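Long-range contacts in xylanase inhibitor TL-XI (PDB 3G7M), which inhibits xylanases in a noncompetitive manner and belongs to the small thaumatin-like proteins of wheat, with a probable part in plant defence: residues Trp14-Leu19 / Trp49-Cys54; Val82-Ala87 / Gly106-Met111; Gly94-Gly99 / Ala141-Gln146. The protein carries 4 engineered substitutions. All blocks are in the same frame, centred on the assembly; numbering follows the deposited sequence.

Contact 1 (Trp14-Leu19 / Trp49-Cys54); sequences WPAVAL and WGRTGC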
loop_
_atom_site.group_PDB
_atom_site.type_symbol
_atom_site.label_atom_id
_atom_site.label_comp_id
_atom_site.label_asym_id
_atom_site.label_seq_id
_atom_site.Cartn_x
_atom_site.Cartn_y
_atom_site.Cartn_z
ATOM N N TRP A 14 7.731 3.361 5.210
ATOM C CA TRP A 14 7.128 4.613 4.748
ATOM C C TRP A 14 6.008 4.334 3.742
ATOM O O TRP A 14 6.258 4.287 2.539
ATOM C CB TRP A 14 8.214 5.512 4.117
ATOM C CG TRP A 14 9.038 6.312 5.121
ATOM C CD1 TRP A 14 8.813 7.617 5.545
ATOM C CD2 TRP A 14 10.186 5.865 5.822
ATOM N NE1 TRP A 14 9.763 7.989 6.456
ATOM C CE2 TRP A 14 10.621 6.937 6.647
ATOM C CE3 TRP A 14 10.899 4.667 5.836
ATOM C CZ2 TRP A 14 11.744 6.839 7.484
ATOM C CZ3 TRP A 14 12.033 4.568 6.666
ATOM C CH2 TRP A 14 12.439 5.654 7.481
ATOM N N PRO A 15 4.772 4.137 4.224
ATOM C CA PRO A 15 3.676 3.789 3.317
ATOM C C PRO A 15 3.378 4.918 2.341
ATOM O O PRO A 15 3.520 6.077 2.706
ATOM C CB PRO A 15 2.478 3.588 4.264
ATOM C CG PRO A 15 3.061 3.341 5.569
ATOM C CD PRO A 15 4.323 4.147 5.623
ATOM N N ALA A 16 2.971 4.576 1.116
ATOM C CA ALA A 16 2.646 5.562 0.126
ATOM C C ALA A 16 1.375 5.161 -0.532
ATOM O O ALA A 16 1.221 4.024 -0.971
ATOM C CB ALA A 16 3.731 5.666 -0.877
ATOM N N VAL A 17 0.458 6.112 -0.597
ATOM C CA VAL A 17 -0.782 5.903 -1.267
ATOM C C VAL A 17 -0.833 6.892 -2.426
ATOM O O VAL A 17 -0.646 8.097 -2.240
ATOM C CB VAL A 17 -1.978 6.075 -0.292
ATOM C CG1 VAL A 17 -3.328 5.795 -0.987
ATOM C CG2 VAL A 17 -1.814 5.183 0.911
ATOM N N ALA A 18 -1.077 6.365 -3.628
ATOM C CA ALA A 18 -1.361 7.173 -4.830
ATOM C C ALA A 18 -2.508 6.573 -5.670
ATOM O O ALA A 18 -2.491 5.391 -5.942
ATOM C CB ALA A 18 -0.086 7.352 -5.682
ATOM N N LEU A 19 -3.492 7.389 -6.069
ATOM C CA LEU A 19 -4.537 6.978 -7.021
ATOM C C LEU A 19 -3.947 6.648 -8.395
ATOM O O LEU A 19 -2.936 7.225 -8.808
ATOM C CB LEU A 19 -5.554 8.092 -7.175
ATOM C CG LEU A 19 -6.548 8.367 -6.027
ATOM C CD1 LEU A 19 -5.914 9.211 -4.964
ATOM C CD2 LEU A 19 -7.759 9.117 -6.538
ATOM N N TRP A 49 1.731 1.058 -1.347
ATOM C CA TRP A 49 2.979 0.317 -1.158
ATOM C C TRP A 49 3.803 0.891 -0.027
ATOM O O TRP A 49 3.657 2.056 0.304
ATOM C CB TRP A 49 3.813 0.310 -2.457
ATOM C CG TRP A 49 4.413 1.633 -2.811
ATOM C CD1 TRP A 49 5.650 2.065 -2.500
ATOM C CD2 TRP A 49 3.792 2.679 -3.564
ATOM N NE1 TRP A 49 5.854 3.327 -3.001
ATOM C CE2 TRP A 49 4.728 3.731 -3.661
ATOM C CE3 TRP A 49 2.537 2.829 -4.169
ATOM C CZ2 TRP A 49 4.450 4.926 -4.319
ATOM C CZ3 TRP A 49 2.259 4.015 -4.821
ATOM C CH2 TRP A 49 3.215 5.048 -4.889
ATOM N N GLY A 50 4.692 0.075 0.530
ATOM C CA GLY A 50 5.628 0.533 1.549
ATOM C C GLY A 50 7.019 0.828 1.015
ATOM O O GLY A 50 7.484 0.177 0.072
ATOM N N ARG A 51 7.683 1.805 1.648
ATOM C CA ARG A 51 9.049 2.185 1.307
ATOM C C ARG A 51 9.945 2.053 2.520
ATOM O O ARG A 51 9.548 2.409 3.637
ATOM C CB ARG A 51 9.094 3.624 0.823
ATOM C CG ARG A 51 8.048 3.985 -0.219
ATOM C CD ARG A 51 7.993 5.488 -0.357
ATOM N NE ARG A 51 7.205 6.104 0.698
ATOM C CZ ARG A 51 7.168 7.407 0.933
ATOM N NH1 ARG A 51 7.908 8.230 0.204
ATOM N NH2 ARG A 51 6.398 7.885 1.902
ATOM N N THR A 52 11.158 1.542 2.295
ATOM C CA THR A 52 12.092 1.325 3.393
ATOM C C THR A 52 13.328 2.118 3.130
ATOM O O THR A 52 13.625 2.394 1.980
ATOM C CB THR A 52 12.483 -0.165 3.540
ATOM O OG1 THR A 52 13.133 -0.639 2.343
ATOM C CG2 THR A 52 11.254 -1.025 3.854
ATOM N N GLY A 53 14.047 2.472 4.198
ATOM C CA GLY A 53 15.350 3.131 4.109
ATOM C C GLY A 53 15.265 4.539 3.552
ATOM O O GLY A 53 16.066 4.942 2.692
ATOM N N CYS A 54 14.272 5.288 4.031
ATOM C CA CYS A 54 14.050 6.661 3.565
ATOM C C CYS A 54 14.808 7.602 4.465
ATOM O O CYS A 54 14.626 7.585 5.676
ATOM C CB CYS A 54 12.561 7.020 3.554
ATOM S SG CYS A 54 11.554 5.858 2.607
#
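Ala-16 and Trp-49 form an antiparallel hydrogen-bonded pair in the buried part of the contact. Ala-16 N donates to Trp-49 O at 2.7 Å, and Trp-49 N returns a bond to Ala-16 O at 3.0 Å. The Ala-16 methyl lies over one face of the indole, its CB 3.8 Å from the centroid of the six-membered ring of Trp-49, while Ala-18 CB comes up at the ring edge. With chi1 at 71°, CG of Trp-49 sits between its backbone N and carbonyl carbon, which brings the indole against Ala-16 and Ala-18 of the neighbouring strand; NE1 is held by Gly-67 O. Next along, Arg-51 bends at chi3 (-80°) so that NE reaches Trp-14 O at 2.8 Å, with that oxygen close to the guanidinium plane. The amide N of Arg-51 approaches the same oxygen from the other face of its carbonyl. NH2 adds a weak bond to Pro-15 O.

Toward solvent the chain runs into a loop at exposed Gly-53. Trp-14 is partly exposed, although buried Cys-54 packs on one face: CB lies over the six-membered ring, 3.6 Å from its centroid, and SG, in a disulfide with Cys-64, sits obliquely near the five-membered ring. Two donors on Trp-14 O, one of them charged, would probably polarise that carbonyl; the NE bond joins strand 13-19 to 44-52 by side chain as well as backbone.

Contact 2 (Val82-Ala87 / Gly106-Met111); sequences VPTTMA and GFNVPM. Engineered in segment 82-87: Thr-84 (natural residue Val). Engineered in segment 106-111: Val-109 (natural residue Leu).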
loop_
_atom_site.group_PDB
_atom_site.type_symbol
_atom_site.label_atom_id
_atom_site.label_comp_id
_atom_site.label_asym_id
_atom_site.label_seq_id
_atom_site.Cartn_x
_atom_site.Cartn_y
_atom_site.Cartn_z
ATOM N N VAL A 82 11.743 -0.479 -8.741
ATOM C CA VAL A 82 11.898 -1.927 -8.515
ATOM C C VAL A 82 13.062 -2.178 -7.507
ATOM O O VAL A 82 14.144 -1.589 -7.634
ATOM C CB VAL A 82 12.166 -2.651 -9.915
ATOM C CG1 VAL A 82 12.424 -4.173 -9.800
ATOM C CG2 VAL A 82 11.025 -2.374 -10.903
ATOM N N PRO A 83 12.866 -3.072 -6.523
ATOM C CA PRO A 83 11.679 -3.861 -6.380
ATOM C C PRO A 83 10.715 -3.178 -5.443
ATOM O O PRO A 83 11.133 -2.352 -4.601
ATOM C CB PRO A 83 12.213 -5.139 -5.745
ATOM C CG PRO A 83 13.414 -4.712 -4.938
ATOM C CD PRO A 83 13.869 -3.398 -5.475
ATOM N N THR A 84 9.438 -3.515 -5.592
ATOM C CA THR A 84 8.417 -3.080 -4.649
ATOM C C THR A 84 7.137 -3.900 -4.737
ATOM O O THR A 84 6.702 -4.276 -5.827
ATOM C CB THR A 84 8.063 -1.593 -4.811
ATOM O OG1 THR A 84 6.956 -1.290 -3.946
ATOM C CG2 THR A 84 7.719 -1.222 -6.279
ATOM N N THR A 85 6.542 -4.176 -3.586
ATOM C CA THR A 85 5.292 -4.921 -3.516
ATOM C C THR A 85 4.147 -3.945 -3.719
ATOM O O THR A 85 4.109 -2.921 -3.043
ATOM C CB THR A 85 5.137 -5.589 -2.159
ATOM O OG1 THR A 85 6.285 -6.461 -1.950
ATOM C CG2 THR A 85 3.854 -6.414 -2.112
ATOM N N MET A 86 3.247 -4.247 -4.669
ATOM C CA MET A 86 2.139 -3.350 -5.059
ATOM C C MET A 86 0.750 -3.845 -4.700
ATOM O O MET A 86 0.246 -4.864 -5.253
ATOM C CB MET A 86 2.157 -3.057 -6.545
ATOM C CG MET A 86 2.914 -1.830 -6.899
ATOM S SD MET A 86 2.076 -0.358 -6.317
ATOM C CE MET A 86 2.824 0.829 -7.462
ATOM N N ALA A 87 0.132 -3.089 -3.780
ATOM C CA ALA A 87 -1.236 -3.323 -3.417
ATOM C C ALA A 87 -2.150 -2.307 -4.117
ATOM O O ALA A 87 -1.814 -1.111 -4.208
ATOM C CB ALA A 87 -1.372 -3.214 -1.953
ATOM N N GLY A 106 8.299 -6.553 -8.688
ATOM C CA GLY A 106 9.217 -7.255 -7.784
ATOM C C GLY A 106 8.623 -7.455 -6.405
ATOM O O GLY A 106 7.400 -7.460 -6.251
ATOM N N PHE A 107 9.489 -7.597 -5.398
ATOM C CA PHE A 107 9.060 -7.793 -4.018
ATOM C C PHE A 107 10.034 -7.159 -3.073
ATOM O O PHE A 107 11.239 -7.408 -3.175
ATOM C CB PHE A 107 8.998 -9.276 -3.724
ATOM C CG PHE A 107 8.690 -9.607 -2.305
ATOM C CD1 PHE A 107 9.712 -9.835 -1.387
ATOM C CD2 PHE A 107 7.387 -9.714 -1.891
ATOM C CE1 PHE A 107 9.435 -10.137 -0.084
ATOM C CE2 PHE A 107 7.101 -10.023 -0.590
ATOM C CZ PHE A 107 8.125 -10.238 0.319
ATOM N N ASN A 108 9.519 -6.355 -2.138
ATOM C CA ASN A 108 10.358 -5.721 -1.108
ATOM C C ASN A 108 9.908 -5.974 0.300
ATOM O O ASN A 108 10.712 -6.285 1.156
ATOM C CB ASN A 108 10.498 -4.213 -1.337
ATOM C CG ASN A 108 9.201 -3.466 -1.170
ATOM O OD1 ASN A 108 8.130 -4.002 -1.406
ATOM N ND2 ASN A 108 9.297 -2.208 -0.770
ATOM N N VAL A 109 8.615 -5.826 0.532
ATOM C CA VAL A 109 8.047 -5.978 1.861
ATOM C C VAL A 109 6.848 -6.964 1.712
ATOM O O VAL A 109 6.025 -6.814 0.804
ATOM C CB VAL A 109 7.675 -4.563 2.549
ATOM C CG1 VAL A 109 7.159 -4.758 3.916
ATOM C CG2 VAL A 109 8.867 -3.599 2.676
ATOM N N PRO A 110 6.770 -8.014 2.575
ATOM C CA PRO A 110 5.573 -8.922 2.565
ATOM C C PRO A 110 4.281 -8.212 2.981
ATOM O O PRO A 110 4.278 -7.406 3.921
ATOM C CB PRO A 110 5.941 -10.005 3.585
ATOM C CG PRO A 110 7.095 -9.395 4.409
ATOM C CD PRO A 110 7.831 -8.502 3.488
ATOM N N MET A 111 3.191 -8.495 2.289
ATOM C CA MET A 111 1.956 -7.806 2.601
ATOM C C MET A 111 0.805 -8.732 2.940
ATOM O O MET A 111 0.758 -9.871 2.503
ATOM C CB MET A 111 1.549 -6.923 1.438
ATOM C CG MET A 111 2.270 -5.617 1.333
ATOM S SD MET A 111 1.543 -4.659 -0.009
ATOM C CE MET A 111 2.759 -3.342 -0.046
HETATM O O HOH W 1 5.554 -6.010 -7.484
#
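Thr-85 and Asn-108 make the polar heart of this contact. The amide oxygen OD1 of Asn-108 takes the backbone N of Thr-85 at 2.7 Å, the donor standing 46° out of the amide plane. The hydroxyl OG1 of Thr-85 lies 3.1 Å from Asn-108 OD1 and 2.8 Å from Val-109 O; it has one proton to give, and either oxygen could receive it. That hydroxyl stands beside the backbone N (chi1 -58°), which turns the methyl the other way: CG2 of Thr-85 meets SD of Met-111 tip to tip at 3.6 Å, Ala-87 CB packs on the same sulfur, and Val-100 borders both Thr-85 and Met-111. Toward the other end, CB of Pro-83, which follows a cis peptide bond, rests 3.6 Å from Phe-107 O. A water bridges the two main chains, donating to Thr-84 O and to Gly-106 O at 2.7 Å each.

Segment 82-87 leads into strand 86-91 of the large antiparallel sheet, whereas 106-111 is the later part of the connection from strand 95-101 of that sheet and runs into strand 111-115 of the other, so the contact lies where the chain crosses from one sheet to the other in the thaumatin-like fold. Within the loop, Val-109 N gives Asn-108 OD1 a weak bond. The second shell positions the amide from its other end: ND2 of Asn-108 bonds to Gly-50 O and, weakly, to Thr-66 OG1. An alanine here would take away the whole amide, and Thr-85 N and Gly-50 O would probably each lose a partner, leaving the loop less firmly set against strand 44-52. Of the two engineered residues in these segments, Thr-84 touches Trp-49, and Val-109 packs on Thr-52 and Phe-149.

Contact 3 (Gly94-Gly99 / Ala141-Gln146); sequences GNYTYG and AGSRLQ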
loop_
_atom_site.group_PDB
_atom_site.type_symbol
_atom_site.label_atom_id
_atom_site.label_comp_id
_atom_site.label_asym_id
_atom_site.label_seq_id
_atom_site.Cartn_x
_atom_site.Cartn_y
_atom_site.Cartn_z
ATOM N N GLY A 94 -19.251 2.547 -0.794
ATOM C CA GLY A 94 -19.452 1.456 0.188
ATOM C C GLY A 94 -18.653 0.155 0.011
ATOM O O GLY A 94 -18.065 -0.356 1.006
ATOM N N ASN A 95 -18.650 -0.379 -1.250
ATOM C CA ASN A 95 -17.931 -1.639 -1.630
ATOM C C ASN A 95 -16.437 -1.495 -1.962
ATOM O O ASN A 95 -16.018 -0.522 -2.618
ATOM C CB ASN A 95 -18.607 -2.281 -2.826
ATOM C CG ASN A 95 -19.968 -2.798 -2.490
ATOM O OD1 ASN A 95 -20.315 -3.928 -2.849
ATOM N ND2 ASN A 95 -20.758 -1.982 -1.789
ATOM N N TYR A 96 -15.641 -2.475 -1.523
ATOM C CA TYR A 96 -14.200 -2.413 -1.697
ATOM C C TYR A 96 -13.771 -3.673 -2.425
ATOM O O TYR A 96 -14.353 -4.725 -2.229
ATOM C CB TYR A 96 -13.454 -2.330 -0.336
ATOM C CG TYR A 96 -13.799 -1.161 0.597
ATOM C CD1 TYR A 96 -13.465 0.160 0.252
ATOM C CD2 TYR A 96 -14.433 -1.380 1.855
ATOM C CE1 TYR A 96 -13.786 1.236 1.111
ATOM C CE2 TYR A 96 -14.753 -0.307 2.714
ATOM C CZ TYR A 96 -14.424 0.988 2.339
ATOM O OH TYR A 96 -14.764 2.029 3.179
ATOM N N THR A 97 -12.752 -3.568 -3.276
ATOM C CA THR A 97 -12.025 -4.734 -3.820
ATOM C C THR A 97 -10.581 -4.434 -3.590
ATOM O O THR A 97 -10.154 -3.283 -3.746
ATOM C CB THR A 97 -12.212 -4.917 -5.345
ATOM O OG1 THR A 97 -11.880 -3.699 -6.037
ATOM C CG2 THR A 97 -13.676 -5.250 -5.679
ATOM N N TYR A 98 -9.819 -5.449 -3.206
ATOM C CA TYR A 98 -8.404 -5.240 -2.866
ATOM C C TYR A 98 -7.502 -6.332 -3.458
ATOM O O TYR A 98 -7.745 -7.512 -3.276
ATOM C CB TYR A 98 -8.220 -5.088 -1.344
ATOM C CG TYR A 98 -9.003 -6.096 -0.517
ATOM C CD1 TYR A 98 -10.355 -5.927 -0.262
ATOM C CD2 TYR A 98 -8.383 -7.222 -0.001
ATOM C CE1 TYR A 98 -11.059 -6.846 0.460
ATOM C CE2 TYR A 98 -9.095 -8.161 0.722
ATOM C CZ TYR A 98 -10.434 -7.965 0.951
ATOM O OH TYR A 98 -11.151 -8.895 1.685
ATOM N N GLY A 99 -6.482 -5.929 -4.204
ATOM C CA GLY A 99 -5.607 -6.874 -4.897
ATOM C C GLY A 99 -4.159 -6.508 -4.688
ATOM O O GLY A 99 -3.849 -5.418 -4.216
ATOM N N ALA A 141 -21.858 -2.294 4.874
ATOM C CA ALA A 141 -22.209 -0.912 5.196
ATOM C C ALA A 141 -21.122 -0.217 6.042
ATOM O O ALA A 141 -20.804 0.956 5.780
ATOM C CB ALA A 141 -23.612 -0.821 5.893
ATOM N N GLY A 142 -20.560 -0.929 7.029
ATOM C CA GLY A 142 -19.582 -0.321 7.935
ATOM C C GLY A 142 -18.261 -1.079 8.011
ATOM O O GLY A 142 -17.667 -1.191 9.099
ATOM N N SER A 143 -17.795 -1.588 6.860
ATOM C CA SER A 143 -16.625 -2.489 6.805
ATOM C C SER A 143 -15.273 -1.778 6.990
ATOM O O SER A 143 -15.197 -0.546 6.918
ATOM C CB SER A 143 -16.642 -3.364 5.531
ATOM O OG SER A 143 -16.739 -2.569 4.361
ATOM N N ARG A 144 -14.212 -2.560 7.229
ATOM C CA ARG A 144 -12.932 -1.971 7.584
ATOM C C ARG A 144 -11.764 -2.652 6.874
ATOM O O ARG A 144 -11.537 -3.839 7.087
ATOM C CB ARG A 144 -12.771 -2.026 9.115
ATOM C CG ARG A 144 -13.490 -0.878 9.774
ATOM C CD ARG A 144 -13.967 -1.194 11.168
ATOM N NE ARG A 144 -14.987 -0.210 11.554
ATOM C CZ ARG A 144 -15.832 -0.348 12.578
ATOM N NH1 ARG A 144 -15.787 -1.435 13.352
ATOM N NH2 ARG A 144 -16.732 0.603 12.830
ATOM N N LEU A 145 -11.039 -1.895 6.041
ATOM C CA LEU A 145 -9.876 -2.401 5.309
ATOM C C LEU A 145 -8.563 -2.264 6.083
ATOM O O LEU A 145 -8.308 -1.205 6.716
ATOM C CB LEU A 145 -9.717 -1.644 3.998
ATOM C CG LEU A 145 -10.637 -2.009 2.831
ATOM C CD1 LEU A 145 -10.386 -1.063 1.695
ATOM C CD2 LEU A 145 -10.358 -3.439 2.369
ATOM N N GLN A 146 -7.729 -3.320 6.002
ATOM C CA GLN A 146 -6.414 -3.334 6.644
ATOM C C GLN A 146 -5.296 -3.856 5.729
ATOM O O GLN A 146 -5.378 -4.954 5.181
ATOM C CB GLN A 146 -6.462 -4.130 7.940
ATOM C CG GLN A 146 -5.285 -3.851 8.864
ATOM C CD GLN A 146 -5.470 -4.452 10.253
ATOM O OE1 GLN A 146 -6.379 -5.281 10.478
ATOM N NE2 GLN A 146 -4.610 -4.033 11.198
#
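Leu-145 reaches up between Tyr-96 and Tyr-98, and its two methyls divide the work. The CH-pi contact belongs to CD1, which sits over one face of the Tyr-96 ring, displaced toward the rim, 3.9 Å from the centroid and 25° off the ring normal. The second apolar contact is made by CD2, which meets CD1 of Tyr-98 obliquely at 3.6 Å. Tyr-98 has CG between its backbone N and carbonyl carbon (chi1 44°), whereas Tyr-96 has its ring anti to the carbonyl carbon; the different first torsions splay the rings to separate sides of the leucine.

Among polar atoms, Ser-143 OG, weakly bonded to Ala-140 O, comes to the edge of the Tyr-96 ring, 3.4 Å from CE2. Gly-94 O, from the same segment as Tyr-96, lies over the ring face opposite the leucine. No hydrogen bond joins the two segments; the phenol OH groups turn elsewhere, Tyr-96 to Thr-40 OG1 and Tyr-98 to Asp-119 O.

This is sheet-on-sheet packing: strand 95-101 of the six-stranded antiparallel sheet presents its tyrosines to strand 145-149 of the mixed sheet, with Val-89 of strand 86-91 beside Leu-145 and the Cys-115 to Cys-138 disulfide bordering the same core.

In the fold
Along the chain contact 1 closes before the other two open, while contacts 2 and 3 interleave, segment 94-99 falling between the halves of contact 2. Contacts 1 and 2 are neighbours, their centres about 10 Å apart; they touch where strand 44-52 adjoins strand 86-91, Trp-49 packing on Thr-85. The centre of contact 3 lies about 20 Å from that of contact 1 and about 21 Å from that of contact 2, across the centre of the chain from contact 2. All three reach the six-stranded antiparallel sheet of this helix-free thaumatin-like fold. Contact 1 pairs strands within it, contact 2 joins it to the loop entering the mixed sheet, and contact 3 packs it on that sheet.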